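KLLA0E03807p (Kluyveromyces lactis, PDB 3SQI) probably binds DNA as the Ndc10 subunit of the budding-yeast CBF3 centromere complex, a platform for inner kinetochore assembly, the modelled piece being its DNA-binding domain. Local coordinates at residues W118-D123 / R354-H359; W145-N150 / Q273-F278; F185-N190 / K309-K314. All coordinates share one frame; numbering follows the deposited sequence.

Interaction 1: W118-D123 / R354-H359; sequences WNPSTD and RVFPTH
N119 puts its backbone CA over one face of the F356 ring, a CH-pi contact 3.7 Å from the ring centroid, and its amide runs nearly parallel to the ring (planes 11° apart) beyond the rim, above the plane. CG of N119 is anti to its own backbone N (chi1 177°), which swings the amide along the ring rim until OD1 reaches F356 CE1 at 3.5 Å. V355 CG1 rests over the centre of the opposite ring face, and W118 CB meets F356 CE2 at 3.7 Å. P120 crosses the root of the same side chain, with its CG 3.8 Å from F356 CB; P120 CB lies 4.0 Å from H359 CA, and the proline ring crosses T358 at about a right angle. The segments run off the C-terminal ends of helices 107-118 and 332-355. The first closes an Asx turn, in which S121 N donates to N119 OD1 at 3.1 Å from well above the carbonyl plane. The second forms a type I beta turn, F356 to H359. H359 NE2 approaches the W118 ring at its edge, 4.3 Å from CE3. H359 ND1 is hydrogen-bonded with I361 N and W118 NE1 with F195 O, while N119 O is held by K136 of helix 133-149. The contact is therefore mainly dispersive and CH-pi, and these polar groups of N119, W118 and H359 bond within their own turn or to neighbouring elements.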
loop_
_atom_site.group_PDB
_atom_site.type_symbol
_atom_site.label_atom_id
_atom_site.label_comp_id
_atom_site.label_asym_id
_atom_site.label_seq_id
_atom_site.Cartn_x
_atom_site.Cartn_y
_atom_site.Cartn_z
ATOM N N TRP A 118 7.218 -15.437 -6.157
ATOM C CA TRP A 118 6.036 -16.254 -6.409
ATOM C C TRP A 118 6.441 -17.623 -6.960
ATOM O O TRP A 118 5.865 -18.642 -6.583
ATOM C CB TRP A 118 5.082 -15.561 -7.388
ATOM C CG TRP A 118 4.261 -14.458 -6.778
ATOM C CD1 TRP A 118 4.440 -13.115 -6.940
ATOM C CD2 TRP A 118 3.133 -14.611 -5.911
ATOM N NE1 TRP A 118 3.494 -12.422 -6.223
ATOM C CE2 TRP A 118 2.681 -13.318 -5.581
ATOM C CE3 TRP A 118 2.465 -15.715 -5.375
ATOM C CZ2 TRP A 118 1.591 -13.101 -4.744
ATOM C CZ3 TRP A 118 1.386 -15.499 -4.545
ATOM C CH2 TRP A 118 0.956 -14.202 -4.238
ATOM N N ASN A 119 7.448 -17.647 -7.830
ATOM C CA ASN A 119 7.842 -18.876 -8.522
ATOM C C ASN A 119 8.170 -19.999 -7.547
ATOM O O ASN A 119 9.136 -19.914 -6.785
ATOM C CB ASN A 119 9.032 -18.600 -9.444
ATOM C CG ASN A 119 9.543 -19.846 -10.150
ATOM O OD1 ASN A 119 8.879 -20.884 -10.191
ATOM N ND2 ASN A 119 10.736 -19.738 -10.721
ATOM N N PRO A 120 7.366 -21.073 -7.590
ATOM C CA PRO A 120 7.423 -22.162 -6.617
ATOM C C PRO A 120 8.693 -22.981 -6.753
ATOM O O PRO A 120 9.151 -23.550 -5.761
ATOM C CB PRO A 120 6.199 -23.001 -6.974
ATOM C CG PRO A 120 5.975 -22.736 -8.408
ATOM C CD PRO A 120 6.316 -21.301 -8.598
ATOM N N SER A 121 9.256 -23.046 -7.956
ATOM C CA SER A 121 10.505 -23.776 -8.127
ATOM C C SER A 121 11.675 -22.840 -8.416
ATOM O O SER A 121 11.821 -22.313 -9.520
ATOM C CB SER A 121 10.371 -24.841 -9.224
ATOM O OG SER A 121 9.677 -24.338 -10.354
ATOM N N THR A 122 12.520 -22.657 -7.410
ATOM C CA THR A 122 13.726 -21.870 -7.567
ATOM C C THR A 122 14.902 -22.809 -7.385
ATOM O O THR A 122 15.221 -23.210 -6.265
ATOM C CB THR A 122 13.798 -20.760 -6.504
ATOM O OG1 THR A 122 13.545 -21.330 -5.213
ATOM C CG2 THR A 122 12.766 -19.645 -6.791
ATOM N N ASP A 123 15.550 -23.147 -8.493
ATOM C CA ASP A 123 16.628 -24.127 -8.492
ATOM C C ASP A 123 17.959 -23.508 -8.090
ATOM O O ASP A 123 18.717 -24.080 -7.308
ATOM C CB ASP A 123 16.739 -24.775 -9.872
ATOM C CG ASP A 123 15.382 -25.015 -10.507
ATOM O OD1 ASP A 123 14.752 -26.051 -10.202
ATOM O OD2 ASP A 123 14.943 -24.162 -11.310
ATOM N N ARG A 354 -2.499 -20.800 -13.795
ATOM C CA ARG A 354 -2.085 -20.905 -15.190
ATOM C C ARG A 354 -0.583 -20.637 -15.348
ATOM O O ARG A 354 0.039 -21.081 -16.312
ATOM C CB ARG A 354 -2.915 -19.937 -16.044
ATOM C CG ARG A 354 -2.475 -19.797 -17.496
ATOM C CD ARG A 354 -3.057 -20.878 -18.392
ATOM N NE ARG A 354 -3.101 -20.438 -19.786
ATOM C CZ ARG A 354 -4.146 -19.834 -20.347
ATOM N NH1 ARG A 354 -5.243 -19.604 -19.639
ATOM N NH2 ARG A 354 -4.097 -19.462 -21.621
ATOM N N VAL A 355 -0.009 -19.912 -14.392
ATOM C CA VAL A 355 1.425 -19.635 -14.382
ATOM C C VAL A 355 2.201 -20.651 -13.557
ATOM O O VAL A 355 3.071 -21.352 -14.074
ATOM C CB VAL A 355 1.726 -18.245 -13.826
ATOM C CG1 VAL A 355 3.227 -18.089 -13.597
ATOM C CG2 VAL A 355 1.186 -17.170 -14.768
ATOM N N PHE A 356 1.886 -20.717 -12.266
ATOM C CA PHE A 356 2.551 -21.639 -11.351
ATOM C C PHE A 356 1.593 -22.696 -10.792
ATOM O O PHE A 356 1.239 -22.657 -9.612
ATOM C CB PHE A 356 3.143 -20.869 -10.170
ATOM C CG PHE A 356 4.107 -19.796 -10.558
ATOM C CD1 PHE A 356 5.284 -20.106 -11.215
ATOM C CD2 PHE A 356 3.852 -18.472 -10.232
ATOM C CE1 PHE A 356 6.184 -19.113 -11.557
ATOM C CE2 PHE A 356 4.745 -17.471 -10.570
ATOM C CZ PHE A 356 5.912 -17.791 -11.236
ATOM N N PRO A 357 1.195 -23.668 -11.627
ATOM C CA PRO A 357 0.281 -24.712 -11.156
ATOM C C PRO A 357 0.951 -25.587 -10.098
ATOM O O PRO A 357 0.284 -26.357 -9.402
ATOM C CB PRO A 357 -0.019 -25.509 -12.427
ATOM C CG PRO A 357 1.160 -25.286 -13.297
ATOM C CD PRO A 357 1.599 -23.882 -13.027
ATOM N N THR A 358 2.267 -25.458 -9.987
ATOM C CA THR A 358 3.051 -26.249 -9.044
ATOM C C THR A 358 3.071 -25.629 -7.646
ATOM O O THR A 358 3.729 -26.140 -6.740
ATOM C CB THR A 358 4.505 -26.414 -9.538
ATOM O OG1 THR A 358 5.072 -25.124 -9.805
ATOM C CG2 THR A 358 4.544 -27.242 -10.816
ATOM N N HIS A 359 2.356 -24.525 -7.478
ATOM C CA HIS A 359 2.394 -23.779 -6.224
ATOM C C HIS A 359 1.765 -24.555 -5.061
ATOM O O HIS A 359 0.771 -25.254 -5.241
ATOM C CB HIS A 359 1.712 -22.422 -6.400
ATOM C CG HIS A 359 2.016 -21.446 -5.308
ATOM N ND1 HIS A 359 1.617 -21.639 -4.003
ATOM C CD2 HIS A 359 2.671 -20.262 -5.328
ATOM C CE1 HIS A 359 2.016 -20.619 -3.266
ATOM N NE2 HIS A 359 2.662 -19.771 -4.045
#

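Interaction 2: W145-N150 / Q273-F278; sequences WKFNTN and QEWPQF
F147 and W275 meet as a T-shaped (edge-to-face) pair: the six-membered edge of W275 points at the face of F147, with W275 CH2 4.0 Å from F147 CE1. The ring planes stand at 68°, and CH2 lies toward the rim of the F147 ring, which is carried out toward W275 by a CG anti to the backbone N (chi1 -161°). Next to this pair, N150 reaches into the bend of the loop, its ND2 passing 3.3 Å from P276 O at too poor an angle for a hydrogen bond, while its OD1 looks toward CB and the ring of W275. On the far flank, T149 OG1 comes in at the edge of the F278 ring, in its plane, 3.9 Å from CE2. N150, the first residue past helix 133-149, has a positive phi (43°), the left-handed conformation that turns the chain out of the helix in a domain consistent with the tyrosine-recombinase fold. Beyond the touching atoms, K146 NZ donates to N150 OD1 at 3.1 Å from above the carbonyl plane, and a weak bond from N272 N reaches the same oxygen. K146 NZ is also hydrogen-bonded to H267 O of helix 265-269, which leads into the loop. W275 makes a second edge-to-face pair with F101, and F278 packs on Y306 and M310 of helix 304-310.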
loop_
_atom_site.group_PDB
_atom_site.type_symbol
_atom_site.label_atom_id
_atom_site.label_comp_id
_atom_site.label_asym_id
_atom_site.label_seq_id
_atom_site.Cartn_x
_atom_site.Cartn_y
_atom_site.Cartn_z
ATOM N N TRP A 145 4.928 -4.610 0.932
ATOM C CA TRP A 145 4.294 -3.758 1.922
ATOM C C TRP A 145 5.110 -2.489 2.128
ATOM O O TRP A 145 4.582 -1.395 1.999
ATOM C CB TRP A 145 4.185 -4.526 3.232
ATOM C CG TRP A 145 3.456 -3.814 4.308
ATOM C CD1 TRP A 145 2.664 -2.720 4.172
ATOM C CD2 TRP A 145 3.449 -4.154 5.701
ATOM N NE1 TRP A 145 2.155 -2.351 5.400
ATOM C CE2 TRP A 145 2.626 -3.215 6.355
ATOM C CE3 TRP A 145 4.059 -5.162 6.459
ATOM C CZ2 TRP A 145 2.394 -3.251 7.733
ATOM C CZ3 TRP A 145 3.835 -5.196 7.827
ATOM C CH2 TRP A 145 3.011 -4.245 8.450
ATOM N N LYS A 146 6.402 -2.631 2.436
ATOM C CA LYS A 146 7.274 -1.458 2.558
ATOM C C LYS A 146 7.196 -0.636 1.282
ATOM O O LYS A 146 6.873 0.544 1.299
ATOM C CB LYS A 146 8.719 -1.880 2.794
ATOM C CG LYS A 146 9.710 -0.749 2.729
ATOM C CD LYS A 146 9.583 0.158 3.937
ATOM C CE LYS A 146 10.860 0.988 4.177
ATOM N NZ LYS A 146 11.163 1.971 3.087
ATOM N N PHE A 147 7.461 -1.292 0.166
ATOM C CA PHE A 147 7.409 -0.659 -1.139
ATOM C C PHE A 147 6.144 0.175 -1.356
ATOM O O PHE A 147 6.225 1.280 -1.876
ATOM C CB PHE A 147 7.494 -1.740 -2.209
ATOM C CG PHE A 147 7.900 -1.237 -3.552
ATOM C CD1 PHE A 147 9.154 -1.539 -4.061
ATOM C CD2 PHE A 147 7.029 -0.478 -4.319
ATOM C CE1 PHE A 147 9.539 -1.087 -5.308
ATOM C CE2 PHE A 147 7.410 -0.017 -5.570
ATOM C CZ PHE A 147 8.670 -0.319 -6.066
ATOM N N ASN A 148 4.979 -0.348 -0.985
ATOM C CA ASN A 148 3.729 0.397 -1.193
ATOM C C ASN A 148 3.428 1.480 -0.150
ATOM O O ASN A 148 2.965 2.564 -0.488
ATOM C CB ASN A 148 2.530 -0.549 -1.328
ATOM C CG ASN A 148 2.270 -0.955 -2.765
ATOM O OD1 ASN A 148 3.194 -1.303 -3.501
ATOM N ND2 ASN A 148 1.009 -0.892 -3.181
ATOM N N THR A 149 3.662 1.163 1.116
ATOM C CA THR A 149 3.378 2.077 2.215
ATOM C C THR A 149 4.570 2.932 2.688
ATOM O O THR A 149 4.389 3.900 3.427
ATOM C CB THR A 149 2.883 1.280 3.427
ATOM O OG1 THR A 149 2.352 2.179 4.402
ATOM C CG2 THR A 149 4.043 0.491 4.052
ATOM N N ASN A 150 5.776 2.584 2.253
ATOM C CA ASN A 150 7.005 3.197 2.775
ATOM C C ASN A 150 7.053 3.394 4.304
ATOM O O ASN A 150 7.113 4.522 4.790
ATOM C CB ASN A 150 7.314 4.509 2.052
ATOM C CG ASN A 150 8.589 5.150 2.544
ATOM O OD1 ASN A 150 9.682 4.620 2.344
ATOM N ND2 ASN A 150 8.459 6.297 3.197
ATOM N N GLN A 273 13.595 8.526 2.384
ATOM C CA GLN A 273 13.140 9.904 2.184
ATOM C C GLN A 273 13.031 10.374 0.740
ATOM O O GLN A 273 12.151 11.174 0.416
ATOM C CB GLN A 273 13.982 10.886 2.983
ATOM C CG GLN A 273 13.306 11.363 4.245
ATOM C CD GLN A 273 13.412 10.358 5.364
ATOM O OE1 GLN A 273 13.778 9.203 5.141
ATOM N NE2 GLN A 273 13.103 10.791 6.581
ATOM N N GLU A 274 13.912 9.896 -0.130
ATOM C CA GLU A 274 13.775 10.206 -1.547
ATOM C C GLU A 274 12.401 9.726 -1.980
ATOM O O GLU A 274 11.877 10.133 -3.013
ATOM C CB GLU A 274 14.872 9.526 -2.362
ATOM C CG GLU A 274 16.237 9.619 -1.714
ATOM C CD GLU A 274 16.472 10.966 -1.056
ATOM O OE1 GLU A 274 17.032 10.990 0.060
ATOM O OE2 GLU A 274 16.093 11.999 -1.651
ATOM N N TRP A 275 11.839 8.836 -1.170
ATOM C CA TRP A 275 10.512 8.270 -1.389
ATOM C C TRP A 275 9.349 8.969 -0.673
ATOM O O TRP A 275 9.488 9.436 0.468
ATOM C CB TRP A 275 10.522 6.785 -1.040
ATOM C CG TRP A 275 11.158 5.961 -2.099
ATOM C CD1 TRP A 275 12.002 6.396 -3.079
ATOM C CD2 TRP A 275 10.983 4.558 -2.311
ATOM N NE1 TRP A 275 12.377 5.344 -3.879
ATOM C CE2 TRP A 275 11.763 4.205 -3.429
ATOM C CE3 TRP A 275 10.245 3.565 -1.658
ATOM C CZ2 TRP A 275 11.828 2.902 -3.909
ATOM C CZ3 TRP A 275 10.309 2.277 -2.135
ATOM C CH2 TRP A 275 11.095 1.955 -3.251
ATOM N N PRO A 276 8.194 9.028 -1.354
ATOM C CA PRO A 276 6.883 9.479 -0.878
ATOM C C PRO A 276 6.464 8.795 0.416
ATOM O O PRO A 276 6.830 7.637 0.639
ATOM C CB PRO A 276 5.948 9.038 -2.003
ATOM C CG PRO A 276 6.791 9.133 -3.221
ATOM C CD PRO A 276 8.181 8.741 -2.798
ATOM N N GLN A 277 5.692 9.510 1.237
ATOM C CA GLN A 277 5.173 9.007 2.511
ATOM C C GLN A 277 3.724 9.438 2.760
ATOM O O GLN A 277 3.256 10.430 2.205
ATOM C CB GLN A 277 6.025 9.527 3.668
ATOM C CG GLN A 277 7.477 9.142 3.605
ATOM C CD GLN A 277 8.316 9.944 4.582
ATOM O OE1 GLN A 277 9.242 10.653 4.183
ATOM N NE2 GLN A 277 7.988 9.845 5.869
ATOM N N PHE A 278 3.013 8.698 3.604
ATOM C CA PHE A 278 1.722 9.178 4.079
ATOM C C PHE A 278 1.964 10.236 5.151
ATOM O O PHE A 278 2.978 10.195 5.849
ATOM C CB PHE A 278 0.866 8.038 4.646
ATOM C CG PHE A 278 0.317 7.112 3.600
ATOM C CD1 PHE A 278 -0.513 7.589 2.597
ATOM C CD2 PHE A 278 0.626 5.761 3.621
ATOM C CE1 PHE A 278 -1.015 6.735 1.626
ATOM C CE2 PHE A 278 0.128 4.905 2.656
ATOM C CZ PHE A 278 -0.696 5.392 1.659
#

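Interaction 3: F185-N190 / K309-K314; sequences FVLVPN and KMNRTK
This is a buried side-chain-to-backbone contact close to the centre of the chain, where the turn after helix 304-310 docks on the edge strand 185-187. N311 carries it. N311 ND2 donates to V186 O at 3.0 Å (N-H...O angle 152°), lying in the carbonyl plane of V186. N311 OD1 accepts from V188 N, also at 3.0 Å, but the donor stands above the amide's carbonyl plane, 62° out of it. With CG anti to its own carbonyl carbon (chi1 -66°), the N311 amide lies against the strand and spans a carbonyl and an N-H two residues apart, much as a neighbouring strand would. Strand 185-187 is an outermost strand of a three-stranded antiparallel sheet, like the small sheet of tyrosine-recombinase-type domains. Its F185 and L187 backbones pair with strand 174-179, so the asparagine takes the other edge. Both ends of the amide have further partners: ND2 also bonds I307 O, and OD1 has a probable one in helix 133-149. These bonds should fix the rotation of the buried group. L187 CD2 comes across the amide at about a right angle, 3.7 Å from N311 OD1. After N311 the chain turns at R312, which has a positive phi, and brings T313 alongside the strand's continuation. There T313 CG2 packs on V188 CG1 at 3.5 Å. T313 OG1, anti to its backbone N, faces N190 OD1 at 3.4 Å, a weak and unsettled hydrogen bond because its one proton could instead go to K314 O, while N190 OD1 also accepts from Q192 N.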
loop_
_atom_site.group_PDB
_atom_site.type_symbol
_atom_site.label_atom_id
_atom_site.label_comp_id
_atom_site.label_asym_id
_atom_site.label_seq_id
_atom_site.Cartn_x
_atom_site.Cartn_y
_atom_site.Cartn_z
ATOM N N PHE A 185 -1.446 4.291 7.216
ATOM C CA PHE A 185 -1.371 3.875 5.814
ATOM C C PHE A 185 -2.627 3.236 5.238
ATOM O O PHE A 185 -3.532 2.854 5.973
ATOM C CB PHE A 185 -0.212 2.920 5.624
ATOM C CG PHE A 185 -0.440 1.581 6.228
ATOM C CD1 PHE A 185 -1.041 0.575 5.492
ATOM C CD2 PHE A 185 -0.052 1.321 7.532
ATOM C CE1 PHE A 185 -1.255 -0.672 6.044
ATOM C CE2 PHE A 185 -0.262 0.076 8.092
ATOM C CZ PHE A 185 -0.866 -0.920 7.346
ATOM N N VAL A 186 -2.668 3.134 3.909
ATOM C CA VAL A 186 -3.770 2.475 3.197
ATOM C C VAL A 186 -3.293 1.598 2.026
ATOM O O VAL A 186 -2.642 2.084 1.097
ATOM C CB VAL A 186 -4.769 3.509 2.639
ATOM C CG1 VAL A 186 -5.778 2.836 1.692
ATOM C CG2 VAL A 186 -5.463 4.271 3.779
ATOM N N LEU A 187 -3.644 0.313 2.058
ATOM C CA LEU A 187 -3.303 -0.625 0.983
ATOM C C LEU A 187 -4.484 -0.889 0.051
ATOM O O LEU A 187 -5.630 -0.947 0.488
ATOM C CB LEU A 187 -2.793 -1.951 1.550
ATOM C CG LEU A 187 -1.391 -1.974 2.162
ATOM C CD1 LEU A 187 -0.934 -3.408 2.321
ATOM C CD2 LEU A 187 -0.397 -1.210 1.293
ATOM N N VAL A 188 -4.195 -1.054 -1.235
ATOM C CA VAL A 188 -5.240 -1.214 -2.236
ATOM C C VAL A 188 -4.866 -2.328 -3.217
ATOM O O VAL A 188 -3.703 -2.455 -3.621
ATOM C CB VAL A 188 -5.474 0.119 -2.987
ATOM C CG1 VAL A 188 -6.140 -0.117 -4.337
ATOM C CG2 VAL A 188 -6.302 1.065 -2.129
ATOM N N PRO A 189 -5.853 -3.150 -3.600
ATOM C CA PRO A 189 -5.581 -4.278 -4.494
ATOM C C PRO A 189 -5.223 -3.840 -5.912
ATOM O O PRO A 189 -5.934 -3.032 -6.503
ATOM C CB PRO A 189 -6.914 -5.038 -4.497
ATOM C CG PRO A 189 -7.941 -3.992 -4.240
ATOM C CD PRO A 189 -7.281 -3.064 -3.246
ATOM N N ASN A 190 -4.141 -4.382 -6.461
ATOM C CA ASN A 190 -3.881 -4.196 -7.877
ATOM C C ASN A 190 -4.450 -5.392 -8.613
ATOM O O ASN A 190 -3.941 -6.507 -8.485
ATOM C CB ASN A 190 -2.384 -4.068 -8.163
ATOM C CG ASN A 190 -2.103 -3.418 -9.511
ATOM O OD1 ASN A 190 -3.023 -3.181 -10.302
ATOM N ND2 ASN A 190 -0.831 -3.126 -9.781
ATOM N N LYS A 309 -1.596 6.990 -5.851
ATOM C CA LYS A 309 -0.216 7.230 -6.260
ATOM C C LYS A 309 0.749 6.252 -5.600
ATOM O O LYS A 309 1.570 5.637 -6.276
ATOM C CB LYS A 309 0.200 8.667 -5.956
ATOM C CG LYS A 309 1.683 8.930 -6.139
ATOM C CD LYS A 309 2.116 8.911 -7.599
ATOM C CE LYS A 309 3.578 9.338 -7.736
ATOM N NZ LYS A 309 4.037 9.345 -9.149
ATOM N N MET A 310 0.638 6.099 -4.283
ATOM C CA MET A 310 1.559 5.246 -3.534
ATOM C C MET A 310 1.333 3.759 -3.767
ATOM O O MET A 310 2.279 2.975 -3.763
ATOM C CB MET A 310 1.524 5.582 -2.042
ATOM C CG MET A 310 2.130 6.946 -1.729
ATOM S SD MET A 310 3.277 6.877 -0.341
ATOM C CE MET A 310 2.187 7.319 0.994
ATOM N N ASN A 311 0.079 3.374 -3.973
ATOM C CA ASN A 311 -0.235 2.005 -4.362
ATOM C C ASN A 311 -0.172 1.866 -5.884
ATOM O O ASN A 311 -0.287 0.766 -6.427
ATOM C CB ASN A 311 -1.612 1.590 -3.837
ATOM C CG ASN A 311 -1.670 1.518 -2.316
ATOM O OD1 ASN A 311 -1.613 0.436 -1.735
ATOM N ND2 ASN A 311 -1.791 2.670 -1.668
ATOM N N ARG A 312 -0.005 2.995 -6.563
ATOM C CA ARG A 312 0.170 3.025 -8.012
ATOM C C ARG A 312 -0.879 2.236 -8.782
ATOM O O ARG A 312 -0.560 1.595 -9.784
ATOM C CB ARG A 312 1.557 2.508 -8.379
ATOM C CG ARG A 312 2.698 3.252 -7.711
ATOM C CD ARG A 312 4.006 2.573 -8.038
ATOM N NE ARG A 312 3.814 1.135 -8.024
ATOM C CZ ARG A 312 3.830 0.402 -6.921
ATOM N NH1 ARG A 312 4.052 0.986 -5.748
ATOM N NH2 ARG A 312 3.626 -0.909 -6.995
ATOM N N THR A 313 -2.124 2.279 -8.315
ATOM C CA THR A 313 -3.236 1.652 -9.033
ATOM C C THR A 313 -4.478 2.499 -8.873
ATOM O O THR A 313 -4.628 3.172 -7.858
ATOM C CB THR A 313 -3.529 0.205 -8.542
ATOM O OG1 THR A 313 -4.598 -0.363 -9.316
ATOM C CG2 THR A 313 -3.902 0.187 -7.070
ATOM N N LYS A 314 -5.347 2.498 -9.879
ATOM C CA LYS A 314 -6.605 3.222 -9.758
ATOM C C LYS A 314 -7.461 2.554 -8.686
ATOM O O LYS A 314 -7.342 1.351 -8.454
ATOM C CB LYS A 314 -7.353 3.259 -11.092
ATOM C CG LYS A 314 -6.531 3.760 -12.262
ATOM C CD LYS A 314 -5.971 5.150 -12.002
ATOM C CE LYS A 314 -7.029 6.227 -12.188
ATOM N NZ LYS A 314 -6.460 7.600 -12.056
#

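Interactions 2 and 3 adjoin and touch, their centres 11 Å apart. N148 ND2 to N311 OD1, at 3.3 Å a probable hydrogen bond, joins them; T149 also packs on F185, and the backbone at Q277 and F278 on M310. Along the chain their segments alternate, so helix 133-149, the edge strand, the 273-278 loop and helix 304-310 interlock. Interaction 1 lies near the periphery, its centre 29 Å from that of interaction 2 and 26 Å from that of interaction 3, but its 118-123 loop leads into helix 133-149. From the bound DNA, the nearest atoms of interactions 1, 2 and 3 are about 14, 12 and 20 Å away, so none touches it.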